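Local coordinates for protein FI20010p1 (Drosophila melanogaster, PDB 7CFB) that probably serves piRNA-guided gene silencing as a Tudor-domain protein, Krimper, that helps assemble the piRNA amplification complex together with Aub, at residues Ala52-Val57 against Asn62-Ala67; Ile37-Ala42 against Gln155-Asp160; Thr29-Tyr34 against Asn186-Ala191; Ala67-Asp70 against Arg75-Lys78. All coordinates share one frame; numbering follows the deposited sequence.

Interactions 1, 2 and 3 meet on one five-stranded sheet, where strand 157-161 lies between strands 64-67 and 189-194. The centres of interactions 2 and 3 are about 7 Å apart, and Tyr34 OH of interaction 3 meets Arg158 N of interaction 2 at 2.8 Å. Interaction 1, about 10 Å from interaction 2 between centres, adds the hairpin: Val66 O lies 2.8 Å from Ile157 N. Interaction 4 takes over the chain at Ala67 and leads into helix 74-80; its Trp69 N is 3.0 Å from Gln155 OE1 of interaction 2. It stays about 19 Å from interaction 3, centre to centre, whose sulfate probably comes from crystallisation.

Interaction 1. Residues Ala52-Val57 against Asn62-Ala67; sequences AVLASV and NCAYVA
A classic beta bulge, with Ala55 and Ser56 set against the single residue Tyr65, interrupts the antiparallel hairpin of strands 49-57 and 64-67. The hairpin belongs to a five-stranded sheet whose first and last strands also pair, consistent with the OB-fold-like half of an extended Tudor module. Ala55 takes nearly helical backbone angles, and the register slips by one residue between the pairs Leu54-Val66 and Ser56-Tyr65.

The tight part of the contact is its backbone, at the bulge and on toward Ala67. Ala55 N reaches Tyr65 O at 2.8 Å, though with an N-H...O angle of only 130°, consistent with the distortion at the bulge. The methyl CB of Ala55 sits 3.4 Å from the same Tyr65 O. Tyr65 N in turn donates to Ser56 O at 3.0 Å. Beyond the bulge, Val53 and Ala67 form a hydrogen-bonded pair, Val53 N to Ala67 O at 2.9 Å and Ala67 N to Val53 O at 3.0 Å.

On the face carrying Leu54, Val57, Ala64 and Val66 the fit is slacker: Ala64 CB is 4.1 Å from Val57 CG2 and 4.2 Å from Leu54 CD1; Met169 packs on Leu54 and Ile166 on Val57. The contact fades toward Asn62, which is exposed and poorly ordered. On the other face Ser56 OG, turned between its own N and carbonyl carbon (chi1 58°) and bonded to Phe130 O, lies oblique to the Tyr65 ring, 3.5 Å from CD1.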
loop_
_atom_site.group_PDB
_atom_site.type_symbol
_atom_site.label_atom_id
_atom_site.label_comp_id
_atom_site.label_asym_id
_atom_site.label_seq_id
_atom_site.Cartn_x
_atom_site.Cartn_y
_atom_site.Cartn_z
ATOM N N ALA A 52 -6.922 12.048 6.783
ATOM C CA ALA A 52 -6.140 10.988 6.134
ATOM C C ALA A 52 -6.955 10.379 5.002
ATOM O O ALA A 52 -8.141 10.475 5.016
ATOM C CB ALA A 52 -5.768 9.939 7.127
ATOM N N VAL A 53 -6.255 9.839 4.031
ATOM C CA VAL A 53 -6.871 9.102 2.903
ATOM C C VAL A 53 -7.304 7.739 3.416
ATOM O O VAL A 53 -6.545 7.142 4.110
ATOM C CB VAL A 53 -5.864 8.933 1.764
ATOM C CG1 VAL A 53 -6.400 8.031 0.685
ATOM C CG2 VAL A 53 -5.434 10.263 1.204
ATOM N N LEU A 54 -8.497 7.296 3.055
ATOM C CA LEU A 54 -8.925 5.931 3.404
ATOM C C LEU A 54 -8.269 5.070 2.330
ATOM O O LEU A 54 -8.750 5.048 1.229
ATOM C CB LEU A 54 -10.450 5.859 3.347
ATOM C CG LEU A 54 -11.053 4.480 3.572
ATOM C CD1 LEU A 54 -10.532 3.876 4.837
ATOM C CD2 LEU A 54 -12.558 4.527 3.598
ATOM N N ALA A 55 -7.140 4.465 2.666
ATOM C CA ALA A 55 -6.332 3.702 1.699
ATOM C C ALA A 55 -7.080 2.487 1.160
ATOM O O ALA A 55 -7.120 2.322 -0.008
ATOM C CB ALA A 55 -5.050 3.306 2.353
ATOM N N SER A 56 -7.680 1.715 2.036
ATOM C CA SER A 56 -8.409 0.510 1.609
ATOM C C SER A 56 -9.347 0.083 2.725
ATOM O O SER A 56 -9.119 0.431 3.865
ATOM C CB SER A 56 -7.477 -0.605 1.249
ATOM O OG SER A 56 -6.637 -0.940 2.313
ATOM N N VAL A 57 -10.390 -0.625 2.372
ATOM C CA VAL A 57 -11.294 -1.151 3.417
ATOM C C VAL A 57 -11.334 -2.636 3.121
ATOM O O VAL A 57 -11.715 -2.983 2.043
ATOM C CB VAL A 57 -12.657 -0.455 3.342
ATOM C CG1 VAL A 57 -13.768 -1.294 3.927
ATOM C CG2 VAL A 57 -12.605 0.897 4.007
ATOM N N ASN A 62 -12.176 -7.315 8.062
ATOM C CA ASN A 62 -12.821 -6.274 8.906
ATOM C C ASN A 62 -12.058 -4.937 8.926
ATOM O O ASN A 62 -12.676 -3.946 8.660
ATOM C CB ASN A 62 -13.256 -6.798 10.277
ATOM C CG ASN A 62 -14.343 -5.971 10.933
ATOM O OD1 ASN A 62 -14.931 -5.087 10.315
ATOM N ND2 ASN A 62 -14.584 -6.226 12.210
ATOM N N CYS A 63 -10.754 -4.930 9.174
ATOM C CA CYS A 63 -9.932 -3.712 9.340
ATOM C C CYS A 63 -9.820 -2.889 8.058
ATOM O O CYS A 63 -10.010 -3.419 6.987
ATOM C CB CYS A 63 -8.503 -4.107 9.626
ATOM S SG CYS A 63 -7.679 -4.431 8.058
ATOM N N ALA A 64 -9.512 -1.613 8.244
ATOM C CA ALA A 64 -9.312 -0.591 7.206
ATOM C C ALA A 64 -7.891 -0.034 7.310
ATOM O O ALA A 64 -7.171 -0.417 8.195
ATOM C CB ALA A 64 -10.316 0.497 7.352
ATOM N N TYR A 65 -7.495 0.753 6.329
ATOM C CA TYR A 65 -6.152 1.371 6.309
ATOM C C TYR A 65 -6.260 2.864 6.009
ATOM O O TYR A 65 -7.002 3.243 5.141
ATOM C CB TYR A 65 -5.257 0.633 5.325
ATOM C CG TYR A 65 -4.839 -0.740 5.757
ATOM C CD1 TYR A 65 -5.636 -1.838 5.515
ATOM C CD2 TYR A 65 -3.635 -0.946 6.392
ATOM C CE1 TYR A 65 -5.258 -3.103 5.904
ATOM C CE2 TYR A 65 -3.236 -2.203 6.785
ATOM C CZ TYR A 65 -4.052 -3.284 6.540
ATOM O OH TYR A 65 -3.678 -4.515 6.925
ATOM N N VAL A 66 -5.503 3.669 6.741
ATOM C CA VAL A 66 -5.475 5.137 6.528
ATOM C C VAL A 66 -4.048 5.561 6.202
ATOM O O VAL A 66 -3.134 4.934 6.688
ATOM C CB VAL A 66 -6.073 5.930 7.697
ATOM C CG1 VAL A 66 -7.554 5.677 7.831
ATOM C CG2 VAL A 66 -5.360 5.658 8.994
ATOM N N ALA A 67 -3.911 6.551 5.331
ATOM C CA ALA A 67 -2.596 7.050 4.895
ATOM C C ALA A 67 -2.565 8.567 4.925
ATOM O O ALA A 67 -3.462 9.185 4.394
ATOM C CB ALA A 67 -2.279 6.528 3.531
#

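Interaction 2. Residues Ile37-Ala42 against Gln155-Asp160; sequences ILKDMA and QAIRCD
Ile157 presents its two methyl ends to Met41 and Lys39, and these apolar touches make up the whole direct contact. Met41 folds back on itself through chi2 and chi3 (-55° and -60°), which carries its thioether over the isoleucine at a slant: CE rests 3.8 Å from Ile157 CG2, while SD lies 4.1 Å from Ile157 CD1. The same Ile157 CD1 also meets Lys39, which offers only the root of its side chain, CB, at 4.0 Å. Phe44 and Leu189 also pack on Ile157.

Polar bonds run within and around the loop, with none crossing between the two segments. Past CB, the lysine chain bends away from strand 157-161, and NZ donates to Ile37 O at 2.9 Å, nearly in line with the carbonyl (166°). Tyr34 adds its own carbonyl to NZ and a cation-pi contact. The backbone of Leu38 is bonded to Ala154, and Met41 O accepts from Asn184 ND2.

The loop that leaves helix 30-36 therefore meets residues 155-160 through the Ile157 side chain, by hydrophobic contact alone, while the lysine charge is met away from Ile157, by the carbonyls of Ile37 and Tyr34 and by the Tyr34 ring.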
loop_
_atom_site.group_PDB
_atom_site.type_symbol
_atom_site.label_atom_id
_atom_site.label_comp_id
_atom_site.label_asym_id
_atom_site.label_seq_id
_atom_site.Cartn_x
_atom_site.Cartn_y
_atom_site.Cartn_z
ATOM N N ILE A 37 7.625 -3.669 8.518
ATOM C CA ILE A 37 7.898 -2.459 7.679
ATOM C C ILE A 37 7.874 -1.185 8.535
ATOM O O ILE A 37 7.133 -1.166 9.538
ATOM C CB ILE A 37 6.901 -2.373 6.504
ATOM C CG1 ILE A 37 5.458 -2.226 6.992
ATOM C CG2 ILE A 37 7.064 -3.563 5.571
ATOM C CD1 ILE A 37 4.420 -2.498 5.928
ATOM N N LEU A 38 8.656 -0.165 8.150
ATOM C CA LEU A 38 8.652 1.101 8.904
ATOM C C LEU A 38 7.300 1.812 8.769
ATOM O O LEU A 38 6.783 1.868 7.701
ATOM C CB LEU A 38 9.819 1.962 8.439
ATOM C CG LEU A 38 9.874 3.358 9.034
ATOM C CD1 LEU A 38 10.292 3.320 10.483
ATOM C CD2 LEU A 38 10.781 4.243 8.226
ATOM N N LYS A 39 6.775 2.315 9.875
ATOM C CA LYS A 39 5.485 3.032 9.896
ATOM C C LYS A 39 5.596 4.292 10.767
ATOM O O LYS A 39 6.143 4.200 11.841
ATOM C CB LYS A 39 4.396 2.108 10.436
ATOM C CG LYS A 39 4.145 0.837 9.655
ATOM C CD LYS A 39 3.061 -0.035 10.218
ATOM C CE LYS A 39 3.479 -0.905 11.380
ATOM N NZ LYS A 39 4.918 -1.209 11.387
ATOM N N ASP A 40 5.085 5.424 10.296
ATOM C CA ASP A 40 5.078 6.680 11.082
ATOM C C ASP A 40 3.760 6.790 11.853
ATOM O O ASP A 40 2.824 7.373 11.357
ATOM C CB ASP A 40 5.446 7.902 10.249
ATOM C CG ASP A 40 5.661 9.143 11.089
ATOM O OD1 ASP A 40 5.335 9.108 12.232
ATOM O OD2 ASP A 40 6.174 10.105 10.575
ATOM N N MET A 41 3.762 6.250 13.062
ATOM C CA MET A 41 2.626 6.241 14.004
ATOM C C MET A 41 2.417 7.628 14.635
ATOM O O MET A 41 1.325 7.918 15.038
ATOM C CB MET A 41 2.833 5.154 15.049
ATOM C CG MET A 41 3.003 3.810 14.444
ATOM S SD MET A 41 1.702 3.285 13.355
ATOM C CE MET A 41 0.280 3.290 14.425
ATOM N N ALA A 42 3.420 8.498 14.586
ATOM C CA ALA A 42 3.366 9.887 15.097
ATOM C C ALA A 42 2.354 10.753 14.328
ATOM O O ALA A 42 1.911 11.716 14.869
ATOM C CB ALA A 42 4.729 10.499 15.086
ATOM N N GLN A 155 2.938 4.108 3.944
ATOM C CA GLN A 155 1.806 5.036 4.099
ATOM C C GLN A 155 0.612 4.381 4.795
ATOM O O GLN A 155 -0.047 5.049 5.542
ATOM C CB GLN A 155 1.444 5.638 2.746
ATOM C CG GLN A 155 2.560 6.505 2.191
ATOM C CD GLN A 155 2.829 7.662 3.112
ATOM O OE1 GLN A 155 1.992 8.506 3.306
ATOM N NE2 GLN A 155 3.999 7.696 3.695
ATOM N N ALA A 156 0.361 3.112 4.512
ATOM C CA ALA A 156 -0.875 2.475 5.003
ATOM C C ALA A 156 -0.781 2.023 6.458
ATOM O O ALA A 156 -0.047 1.125 6.748
ATOM C CB ALA A 156 -1.287 1.373 4.080
ATOM N N ILE A 157 -1.605 2.629 7.298
ATOM C CA ILE A 157 -1.653 2.302 8.748
ATOM C C ILE A 157 -2.931 1.512 9.046
ATOM O O ILE A 157 -3.990 1.985 8.739
ATOM C CB ILE A 157 -1.548 3.560 9.622
ATOM C CG1 ILE A 157 -0.354 4.431 9.259
ATOM C CG2 ILE A 157 -1.529 3.165 11.075
ATOM C CD1 ILE A 157 0.950 3.739 9.400
ATOM N N ARG A 158 -2.783 0.348 9.653
ATOM C CA ARG A 158 -3.931 -0.522 9.995
ATOM C C ARG A 158 -4.808 0.220 10.993
ATOM O O ARG A 158 -4.292 0.833 11.886
ATOM C CB ARG A 158 -3.426 -1.865 10.516
ATOM C CG ARG A 158 -4.477 -2.952 10.613
ATOM C CD ARG A 158 -3.895 -4.339 10.777
ATOM N NE ARG A 158 -4.969 -5.179 11.262
ATOM C CZ ARG A 158 -5.632 -6.080 10.558
ATOM N NH1 ARG A 158 -6.607 -6.758 11.126
ATOM N NH2 ARG A 158 -5.332 -6.307 9.297
ATOM N N CYS A 159 -6.101 0.160 10.772
ATOM C CA CYS A 159 -7.062 0.912 11.580
ATOM C C CYS A 159 -8.361 0.133 11.782
ATOM O O CYS A 159 -8.977 -0.240 10.811
ATOM C CB CYS A 159 -7.374 2.182 10.809
ATOM S SG CYS A 159 -8.344 3.392 11.717
ATOM N N ASP A 160 -8.768 -0.006 13.030
ATOM C CA ASP A 160 -10.071 -0.609 13.368
ATOM C C ASP A 160 -11.048 0.559 13.384
ATOM O O ASP A 160 -10.928 1.398 14.241
ATOM C CB ASP A 160 -9.963 -1.385 14.679
ATOM C CG ASP A 160 -11.287 -1.866 15.248
ATOM O OD1 ASP A 160 -12.315 -1.631 14.622
ATOM O OD2 ASP A 160 -11.265 -2.460 16.315
#

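Interaction 3. Residues Thr29-Tyr34 against Asn186-Ala191; sequences TRRDIY and NSTLVA. With SO4 (sulfate ion), chain C.
Ser187 meets Tyr34 through its backbone: Tyr34 OH donates to Ser187 O at 2.6 Å, nearly straight off the carbonyl (169°). The oxygen lies at the edge of the phenol, in the ring plane. The ring gets there because its CG is anti to the backbone N (chi1 175°), extending the side chain from the helix toward the turn. The same hydroxyl also meets Arg158 N, so two bonds grip it and probably fix the rotation of its O-H. The Ser187 hydroxyl is bonded to Asn185.

At Thr188 the touch is apolar and looser. Its methyl CG2 lies 4.4 Å from Tyr34 CE2 and also 4.4 Å from Arg31 NH1, oblique to both flat groups, while OG1 bonds to Asn185. Leu189 is in the strand, its backbone bonded to Arg158 and Asp160.

The far end of the helix holds a sulfate, probably from the crystallisation liquor. Thr29 is the N-cap residue; its OG1 accepts from Asp32 N and donates to sulfate O4 at 2.8 Å, and Arg31 N donates to sulfate O2 at 3.2 Å. Helix 30-36 brings Tyr34 up to strands 157-161 and 64-67, where it packs against Ile157 and Tyr65, and to the loop leading into strand 189-194.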
loop_
_atom_site.group_PDB
_atom_site.type_symbol
_atom_site.label_atom_id
_atom_site.label_comp_id
_atom_site.label_asym_id
_atom_site.label_seq_id
_atom_site.Cartn_x
_atom_site.Cartn_y
_atom_site.Cartn_z
ATOM N N THR A 29 4.172 -13.977 7.563
ATOM C CA THR A 29 2.707 -13.916 7.367
ATOM C C THR A 29 2.274 -12.476 7.064
ATOM O O THR A 29 3.079 -11.591 7.188
ATOM C CB THR A 29 1.954 -14.380 8.617
ATOM O OG1 THR A 29 2.255 -13.511 9.698
ATOM C CG2 THR A 29 2.251 -15.805 9.008
ATOM N N ARG A 30 1.019 -12.306 6.692
ATOM C CA ARG A 30 0.475 -10.978 6.375
ATOM C C ARG A 30 0.555 -10.082 7.613
ATOM O O ARG A 30 0.940 -8.957 7.460
ATOM C CB ARG A 30 -0.901 -11.162 5.761
ATOM C CG ARG A 30 -0.852 -11.911 4.446
ATOM C CD ARG A 30 -2.171 -11.932 3.754
ATOM N NE ARG A 30 -2.070 -12.402 2.397
ATOM C CZ ARG A 30 -3.098 -12.507 1.593
ATOM N NH1 ARG A 30 -4.301 -12.217 2.030
ATOM N NH2 ARG A 30 -2.938 -12.931 0.367
ATOM N N ARG A 31 0.236 -10.604 8.791
ATOM C CA ARG A 31 0.334 -9.800 10.030
ATOM C C ARG A 31 1.792 -9.444 10.309
ATOM O O ARG A 31 2.040 -8.311 10.605
ATOM C CB ARG A 31 -0.298 -10.527 11.216
ATOM C CG ARG A 31 -1.816 -10.618 11.181
ATOM C CD ARG A 31 -2.608 -9.373 10.793
ATOM N NE ARG A 31 -2.270 -8.180 11.555
ATOM C CZ ARG A 31 -1.915 -6.998 11.055
ATOM N NH1 ARG A 31 -1.613 -6.024 11.882
ATOM N NH2 ARG A 31 -1.868 -6.784 9.750
ATOM N N ASP A 32 2.704 -10.393 10.155
ATOM C CA ASP A 32 4.127 -10.151 10.460
ATOM C C ASP A 32 4.731 -9.114 9.520
ATOM O O ASP A 32 5.335 -8.236 10.032
ATOM C CB ASP A 32 4.950 -11.435 10.450
ATOM C CG ASP A 32 4.679 -12.370 11.613
ATOM O OD1 ASP A 32 4.050 -11.941 12.556
ATOM O OD2 ASP A 32 5.079 -13.519 11.532
ATOM N N ILE A 33 4.463 -9.178 8.215
ATOM C CA ILE A 33 5.090 -8.237 7.238
ATOM C C ILE A 33 4.674 -6.807 7.568
ATOM O O ILE A 33 5.506 -5.965 7.549
ATOM C CB ILE A 33 4.853 -8.633 5.768
ATOM C CG1 ILE A 33 5.652 -7.763 4.797
ATOM C CG2 ILE A 33 3.390 -8.618 5.411
ATOM C CD1 ILE A 33 7.106 -7.764 5.030
ATOM N N TYR A 34 3.428 -6.607 7.957
ATOM C CA TYR A 34 2.935 -5.282 8.379
ATOM C C TYR A 34 3.743 -4.790 9.577
ATOM O O TYR A 34 4.072 -3.645 9.595
ATOM C CB TYR A 34 1.483 -5.378 8.820
ATOM C CG TYR A 34 0.974 -4.085 9.371
ATOM C CD1 TYR A 34 0.642 -3.061 8.520
ATOM C CD2 TYR A 34 0.900 -3.858 10.724
ATOM C CE1 TYR A 34 0.202 -1.848 8.987
ATOM C CE2 TYR A 34 0.438 -2.661 11.206
ATOM C CZ TYR A 34 0.078 -1.651 10.342
ATOM O OH TYR A 34 -0.356 -0.461 10.811
ATOM N N ASN A 186 0.689 2.134 18.535
ATOM C CA ASN A 186 1.947 2.225 17.764
ATOM C C ASN A 186 2.084 1.132 16.706
ATOM O O ASN A 186 3.171 0.991 16.175
ATOM C CB ASN A 186 3.173 2.568 18.599
ATOM C CG ASN A 186 2.942 3.795 19.438
ATOM O OD1 ASN A 186 2.729 4.889 18.915
ATOM N ND2 ASN A 186 2.930 3.591 20.734
ATOM N N SER A 187 1.094 0.290 16.506
ATOM C CA SER A 187 1.204 -0.524 15.284
ATOM C C SER A 187 -0.113 -0.344 14.541
ATOM O O SER A 187 -0.107 -0.255 13.346
ATOM C CB SER A 187 1.513 -1.931 15.611
ATOM O OG SER A 187 0.591 -2.417 16.565
ATOM N N THR A 188 -1.183 -0.180 15.298
ATOM C CA THR A 188 -2.544 -0.082 14.730
ATOM C C THR A 188 -3.330 1.028 15.405
ATOM O O THR A 188 -2.929 1.498 16.433
ATOM C CB THR A 188 -3.342 -1.389 14.845
ATOM O OG1 THR A 188 -3.800 -1.567 16.174
ATOM C CG2 THR A 188 -2.581 -2.623 14.429
ATOM N N LEU A 189 -4.451 1.381 14.816
ATOM C CA LEU A 189 -5.261 2.482 15.340
ATOM C C LEU A 189 -6.685 2.021 15.601
ATOM O O LEU A 189 -7.169 1.131 14.946
ATOM C CB LEU A 189 -5.348 3.586 14.287
ATOM C CG LEU A 189 -4.070 4.212 13.757
ATOM C CD1 LEU A 189 -4.404 5.251 12.711
ATOM C CD2 LEU A 189 -3.269 4.834 14.877
ATOM N N VAL A 190 -7.297 2.650 16.578
ATOM C CA VAL A 190 -8.750 2.514 16.770
ATOM C C VAL A 190 -9.252 3.920 16.501
ATOM O O VAL A 190 -8.901 4.799 17.237
ATOM C CB VAL A 190 -9.114 1.997 18.165
ATOM C CG1 VAL A 190 -10.596 2.104 18.405
ATOM C CG2 VAL A 190 -8.629 0.582 18.380
ATOM N N ALA A 191 -9.986 4.092 15.424
ATOM C CA ALA A 191 -10.471 5.423 15.030
ATOM C C ALA A 191 -11.931 5.367 14.580
ATOM O O ALA A 191 -12.365 4.373 14.100
ATOM C CB ALA A 191 -9.606 5.968 13.936
HETATM S S SO4 C . -1.304 -14.280 10.484
HETATM O O1 SO4 C . -2.293 -13.823 11.457
HETATM O O2 SO4 C . -1.281 -13.372 9.338
HETATM O O3 SO4 C . -1.661 -15.622 10.035
HETATM O O4 SO4 C . 0.014 -14.312 11.113
#

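Interaction 4. Residues Ala67-Asp70 against Arg75-Lys78; sequences AKWD and RIKK
Trp69 turns the six-membered end of its indole toward helix 74-80, where Ile76 and Lys77 receive it. Ile76 CG2 comes in at the ring edge, near its plane, 3.7 Å from Trp69 CZ3 and 3.8 Å from CH2; the two side chains lie about at right angles. That methyl is anti to the isoleucine backbone N, the branch that leaves the helix toward the indole. Lys77 runs past the tryptophan in the opposite direction, its CG 3.9 Å from Trp69 CE3 and oblique to the ring.

The end of the lysine then turns back to the loop backbone. NZ donates to Trp69 O at 3.0 Å from above the carbonyl plane, 51° out of it and so away from the lone-pair directions. The stronger partner of NZ is Asp217, in a salt bridge to helix 215-228, whose Met220 touches both Trp69 and Lys77. On the loop side, Gln155 OE1 takes Trp69 N and helps position the residue.

Lys77 therefore has a double role in a largely buried contact: its methylene chain packs beside the indole, and its ammonium group is shared by a carbonyl and a carboxylate that probably stabilise the charge. Helix 74-80 is tied in this way both to the loop before it and to helix 215-228.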
loop_
_atom_site.group_PDB
_atom_site.type_symbol
_atom_site.label_atom_id
_atom_site.label_comp_id
_atom_site.label_asym_id
_atom_site.label_seq_id
_atom_site.Cartn_x
_atom_site.Cartn_y
_atom_site.Cartn_z
ATOM N N ALA A 67 -3.911 6.551 5.331
ATOM C CA ALA A 67 -2.596 7.050 4.895
ATOM C C ALA A 67 -2.565 8.567 4.925
ATOM O O ALA A 67 -3.462 9.185 4.394
ATOM C CB ALA A 67 -2.279 6.528 3.531
ATOM N N LYS A 68 -1.550 9.112 5.564
ATOM C CA LYS A 68 -1.394 10.577 5.623
ATOM C C LYS A 68 -1.077 11.151 4.247
ATOM O O LYS A 68 -1.644 12.137 3.934
ATOM C CB LYS A 68 -0.427 10.990 6.722
ATOM C CG LYS A 68 -1.103 11.542 7.958
ATOM C CD LYS A 68 -1.763 12.832 7.686
ATOM C CE LYS A 68 -2.041 13.664 8.909
ATOM N NZ LYS A 68 -2.863 14.833 8.550
ATOM N N TRP A 69 -0.200 10.519 3.468
ATOM C CA TRP A 69 0.189 11.043 2.132
ATOM C C TRP A 69 0.628 12.498 2.278
ATOM O O TRP A 69 0.196 13.326 1.514
ATOM C CB TRP A 69 -0.911 10.856 1.082
ATOM C CG TRP A 69 -1.011 9.461 0.569
ATOM C CD1 TRP A 69 -2.053 8.611 0.730
ATOM C CD2 TRP A 69 -0.023 8.732 -0.164
ATOM N NE1 TRP A 69 -1.787 7.417 0.140
ATOM C CE2 TRP A 69 -0.547 7.456 -0.407
ATOM C CE3 TRP A 69 1.247 9.029 -0.643
ATOM C CZ2 TRP A 69 0.137 6.489 -1.119
ATOM C CZ3 TRP A 69 1.941 8.058 -1.316
ATOM C CH2 TRP A 69 1.387 6.816 -1.558
ATOM N N ASP A 70 1.438 12.775 3.320
ATOM C CA ASP A 70 2.035 14.107 3.656
ATOM C C ASP A 70 3.236 14.459 2.759
ATOM O O ASP A 70 3.939 13.528 2.268
ATOM C CB ASP A 70 2.506 14.178 5.107
ATOM C CG ASP A 70 3.936 13.720 5.358
ATOM O OD1 ASP A 70 4.421 12.805 4.666
ATOM O OD2 ASP A 70 4.537 14.267 6.276
ATOM N N ARG A 75 8.274 11.893 -2.728
ATOM C CA ARG A 75 9.038 11.029 -3.661
ATOM C C ARG A 75 8.216 9.797 -4.058
ATOM O O ARG A 75 8.341 9.385 -5.187
ATOM C CB ARG A 75 10.415 10.703 -3.108
ATOM C CG ARG A 75 11.304 11.925 -2.968
ATOM C CD ARG A 75 12.200 12.129 -4.160
ATOM N NE ARG A 75 13.279 11.189 -4.211
ATOM C CZ ARG A 75 14.038 11.026 -5.260
ATOM N NH1 ARG A 75 13.791 11.732 -6.337
ATOM N NH2 ARG A 75 15.028 10.169 -5.242
ATOM N N ILE A 76 7.461 9.221 -3.123
ATOM C CA ILE A 76 6.604 8.046 -3.432
ATOM C C ILE A 76 5.551 8.496 -4.435
ATOM O O ILE A 76 5.341 7.802 -5.387
ATOM C CB ILE A 76 5.947 7.474 -2.170
ATOM C CG1 ILE A 76 6.968 7.096 -1.099
ATOM C CG2 ILE A 76 5.019 6.332 -2.532
ATOM C CD1 ILE A 76 6.385 7.019 0.277
ATOM N N LYS A 77 4.982 9.673 -4.228
ATOM C CA LYS A 77 3.946 10.204 -5.141
ATOM C C LYS A 77 4.535 10.363 -6.545
ATOM O O LYS A 77 3.889 9.996 -7.479
ATOM C CB LYS A 77 3.427 11.532 -4.605
ATOM C CG LYS A 77 2.815 11.488 -3.217
ATOM C CD LYS A 77 2.072 12.743 -2.890
ATOM C CE LYS A 77 2.370 13.306 -1.520
ATOM N NZ LYS A 77 1.334 14.258 -1.079
ATOM N N LYS A 78 5.761 10.859 -6.644
ATOM C CA LYS A 78 6.431 11.047 -7.950
ATOM C C LYS A 78 6.626 9.698 -8.639
ATOM O O LYS A 78 6.446 9.641 -9.823
ATOM C CB LYS A 78 7.760 11.770 -7.777
ATOM C CG LYS A 78 7.688 13.275 -7.656
ATOM C CD LYS A 78 9.071 13.872 -7.705
ATOM C CE LYS A 78 9.186 15.278 -7.161
ATOM N NZ LYS A 78 7.983 16.092 -7.435
#